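Local coordinates for protein membrane-bound lytic murein transglycosylase (Agrobacterium tumefaciens, PDB 2PNW) that probably cleaves the glycan strands of peptidoglycan as a lytic transglycosylase of the MltA family, acting in turnover of the bacterial cell wall, at residues N82-R87 and I365-Y370. Sequence-based numbering, arbitrary orientation.
Sequences NSVPFR and IAAERY
Ala367 meets Val84 and Phe86 through its single methyl, at the point where a short C-terminal helical turn packs over one side of the strand beginning at Ser83. Its CB lies 3.8 Å from CB of Val84 and equally close to the CG2 branch, which stands beside the valine's backbone N, whereas CG1 is placed anti to that nitrogen (chi1 179°). The same methyl reaches the far part of the phenylalanine ring, with Phe86 CE2 at 4.0 Å. Next to it, the carbonyl oxygen of Ala367 accepts a 2.9 Å hydrogen bond from Tyr370 N, a tie within the turn; this oxygen also lies 3.9 Å from Phe86 CZ, an oblique approach without a hydrogen bond. At Tyr370, the touching is done by the base of the side chain: CB sits 3.7 Å from Phe86 CE1, again obliquely to the ring. From there the two aromatic side chains cross at about a right angle, and with CG anti to its own carbonyl carbon (chi1 -61°) the tyrosine ring leads away from the strand. Its hydroxyl is hydrogen-bonded to the carbonyl of Leu50. No hydrogen bond passes between the segments; the contact is mainly apolar, and Val84, Phe86 and Ala367 are all buried. The turn continues from strand 353-363, much of which belongs to the 3D domain, of the double-psi beta-barrel clan. That strand pairs antiparallel with strand 83-89 through backbone bonds of Val84 with Leu362 and Phe86 with Ile360, and Tyr370 touches Leu362. Strand 8-11 also pairs with 83-89 and contributes Glu11 beside Val84 and Phe86, while helix 54-66 borders the turn, with Glu56 touching Ala366 and salt-bridged to Arg369.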
ATOM      1  N   ASN A  82     -25.043  11.328   2.741  1.00 24.53           N
ATOM      2  CA  ASN A  82     -25.078   9.870   2.635  1.00 24.40           C
ATOM      3  C   ASN A  82     -24.113   9.109   3.549  1.00 24.25           C
ATOM      4  O   ASN A  82     -24.087   7.867   3.559  1.00 24.10           O
ATOM      5  CB  ASN A  82     -24.878   9.471   1.169  1.00 24.12           C
ATOM      6  CG  ASN A  82     -26.024   9.916   0.296  1.00 26.21           C
ATOM      7  OD1 ASN A  82     -27.185   9.574   0.557  1.00 25.74           O
ATOM      8  ND2 ASN A  82     -25.718  10.703  -0.736  1.00 23.54           N
ATOM      9  N   SER A  83     -23.343   9.851   4.341  1.00 24.22           N
ATOM     10  CA  SER A  83     -22.427   9.224   5.285  1.00 24.46           C
ATOM     11  C   SER A  83     -22.364   9.993   6.606  1.00 24.26           C
ATOM     12  O   SER A  83     -22.782  11.161   6.687  1.00 23.96           O
ATOM     13  CB  SER A  83     -21.035   9.090   4.669  1.00 24.67           C
ATOM     14  OG  SER A  83     -20.409  10.363   4.514  1.00 25.60           O
ATOM     15  N   VAL A  84     -21.839   9.335   7.635  1.00 23.81           N
ATOM     16  CA  VAL A  84     -21.681   9.941   8.958  1.00 24.53           C
ATOM     17  C   VAL A  84     -20.228   9.800   9.397  1.00 24.65           C
ATOM     18  O   VAL A  84     -19.705   8.686   9.398  1.00 23.79           O
ATOM     19  CB  VAL A  84     -22.582   9.241   9.988  1.00 25.10           C
ATOM     20  CG1 VAL A  84     -22.394   9.867  11.389  1.00 25.84           C
ATOM     21  CG2 VAL A  84     -24.046   9.284   9.551  1.00 25.27           C
ATOM     22  N   PRO A  85     -19.571  10.923   9.786  1.00 25.21           N
ATOM     23  CA  PRO A  85     -18.157  10.894  10.158  1.00 25.48           C
ATOM     24  C   PRO A  85     -17.926  10.551  11.633  1.00 26.28           C
ATOM     25  O   PRO A  85     -18.694  10.987  12.524  1.00 25.87           O
ATOM     26  CB  PRO A  85     -17.689  12.327   9.884  1.00 25.83           C
ATOM     27  CG  PRO A  85     -18.936  13.187   9.975  1.00 25.52           C
ATOM     28  CD  PRO A  85     -20.150  12.277   9.928  1.00 26.17           C
ATOM     29  N   PHE A  86     -16.855   9.801  11.877  1.00 26.57           N
ATOM     30  CA  PHE A  86     -16.460   9.372  13.220  1.00 26.71           C
ATOM     31  C   PHE A  86     -14.955   9.571  13.374  1.00 27.53           C
ATOM     32  O   PHE A  86     -14.183   9.148  12.508  1.00 26.42           O
ATOM     33  CB  PHE A  86     -16.753   7.885  13.409  1.00 26.76           C
ATOM     34  CG  PHE A  86     -18.208   7.543  13.451  1.00 26.45           C
ATOM     35  CD1 PHE A  86     -18.832   7.292  14.666  1.00 27.71           C
ATOM     36  CD2 PHE A  86     -18.955   7.453  12.286  1.00 26.57           C
ATOM     37  CE1 PHE A  86     -20.180   6.961  14.718  1.00 26.04           C
ATOM     38  CE2 PHE A  86     -20.309   7.133  12.328  1.00 27.90           C
ATOM     39  CZ  PHE A  86     -20.920   6.881  13.556  1.00 27.80           C
ATOM     40  N   ARG A  87     -14.543  10.216  14.459  1.00 27.41           N
ATOM     41  CA  ARG A  87     -13.126  10.335  14.794  1.00 29.50           C
ATOM     42  C   ARG A  87     -12.633   8.984  15.283  1.00 28.94           C
ATOM     43  O   ARG A  87     -13.269   8.356  16.132  1.00 29.29           O
ATOM     44  CB  ARG A  87     -12.915  11.387  15.894  1.00 29.21           C
ATOM     45  CG  ARG A  87     -11.451  11.707  16.195  1.00 30.82           C
ATOM     46  CD  ARG A  87     -11.319  12.727  17.356  1.00 33.49           C
ATOM     47  NE  ARG A  87     -11.606  14.088  16.888  1.00 40.98           N
ATOM     48  CZ  ARG A  87     -12.693  14.778  17.219  1.00 43.03           C
ATOM     49  NH1 ARG A  87     -13.589  14.252  18.053  1.00 46.95           N
ATOM     50  NH2 ARG A  87     -12.879  16.001  16.726  1.00 43.87           N
ATOM     51  N   ILE A 365     -26.692   3.818   6.872  1.00 34.82           N
ATOM     52  CA  ILE A 365     -27.336   2.619   7.467  1.00 36.40           C
ATOM     53  C   ILE A 365     -26.427   1.868   8.441  1.00 35.79           C
ATOM     54  O   ILE A 365     -26.894   1.394   9.486  1.00 36.08           O
ATOM     55  CB  ILE A 365     -27.916   1.599   6.427  1.00 36.79           C
ATOM     56  CG1 ILE A 365     -26.791   0.877   5.655  1.00 37.77           C
ATOM     57  CG2 ILE A 365     -28.946   2.281   5.500  1.00 39.19           C
ATOM     58  CD1 ILE A 365     -27.129  -0.555   5.158  1.00 37.70           C
ATOM     59  N   ALA A 366     -25.141   1.768   8.104  1.00 34.75           N
ATOM     60  CA  ALA A 366     -24.156   1.118   8.971  1.00 34.67           C
ATOM     61  C   ALA A 366     -23.861   1.941  10.210  1.00 34.55           C
ATOM     62  O   ALA A 366     -23.530   1.395  11.262  1.00 35.03           O
ATOM     63  CB  ALA A 366     -22.864   0.860   8.221  1.00 34.02           C
ATOM     64  N   ALA A 367     -23.952   3.259  10.072  1.00 34.14           N
ATOM     65  CA  ALA A 367     -23.514   4.172  11.115  1.00 34.45           C
ATOM     66  C   ALA A 367     -24.311   4.033  12.422  1.00 34.53           C
ATOM     67  O   ALA A 367     -23.768   4.242  13.512  1.00 34.16           O
ATOM     68  CB  ALA A 367     -23.567   5.613  10.600  1.00 34.01           C
ATOM     69  N   GLU A 368     -25.585   3.668  12.318  1.00 35.42           N
ATOM     70  CA  GLU A 368     -26.457   3.645  13.500  1.00 36.59           C
ATOM     71  C   GLU A 368     -25.930   2.827  14.668  1.00 35.97           C
ATOM     72  O   GLU A 368     -25.922   3.300  15.803  1.00 35.69           O
ATOM     73  CB  GLU A 368     -27.886   3.227  13.137  1.00 37.69           C
ATOM     74  CG  GLU A 368     -28.782   4.411  12.769  1.00 42.37           C
ATOM     75  CD  GLU A 368     -29.111   5.330  13.953  1.00 47.80           C
ATOM     76  OE1 GLU A 368     -28.964   4.908  15.131  1.00 48.93           O
ATOM     77  OE2 GLU A 368     -29.533   6.486  13.697  1.00 51.14           O
ATOM     78  N   ARG A 369     -25.456   1.613  14.401  1.00 35.07           N
ATOM     79  CA  ARG A 369     -24.910   0.786  15.478  1.00 34.65           C
ATOM     80  C   ARG A 369     -23.645   1.341  16.144  1.00 34.66           C
ATOM     81  O   ARG A 369     -23.281   0.895  17.230  1.00 34.60           O
ATOM     82  CB  ARG A 369     -24.676  -0.654  15.004  1.00 34.68           C
ATOM     83  CG  ARG A 369     -23.496  -0.852  14.046  1.00 33.27           C
ATOM     84  CD  ARG A 369     -23.410  -2.337  13.690  1.00 33.12           C
ATOM     85  NE  ARG A 369     -22.381  -2.663  12.698  1.00 30.24           N
ATOM     86  CZ  ARG A 369     -22.555  -2.566  11.384  1.00 29.67           C
ATOM     87  NH1 ARG A 369     -21.564  -2.895  10.557  1.00 27.50           N
ATOM     88  NH2 ARG A 369     -23.709  -2.132  10.898  1.00 25.48           N
ATOM     89  N   TYR A 370     -22.962   2.286  15.498  1.00 34.17           N
ATOM     90  CA  TYR A 370     -21.795   2.924  16.115  1.00 34.60           C
ATOM     91  C   TYR A 370     -22.186   4.165  16.916  1.00 36.36           C
ATOM     92  O   TYR A 370     -21.418   4.630  17.755  1.00 36.35           O
ATOM     93  CB  TYR A 370     -20.725   3.268  15.066  1.00 32.84           C
ATOM     94  CG  TYR A 370     -20.219   2.030  14.373  1.00 30.36           C
ATOM     95  CD1 TYR A 370     -19.138   1.305  14.890  1.00 29.29           C
ATOM     96  CD2 TYR A 370     -20.856   1.543  13.229  1.00 27.38           C
ATOM     97  CE1 TYR A 370     -18.693   0.127  14.259  1.00 27.13           C
ATOM     98  CE2 TYR A 370     -20.405   0.373  12.592  1.00 25.50           C
ATOM     99  CZ  TYR A 370     -19.342  -0.317  13.108  1.00 27.66           C
ATOM    100  OH  TYR A 370     -18.924  -1.465  12.490  1.00 28.31           O
TER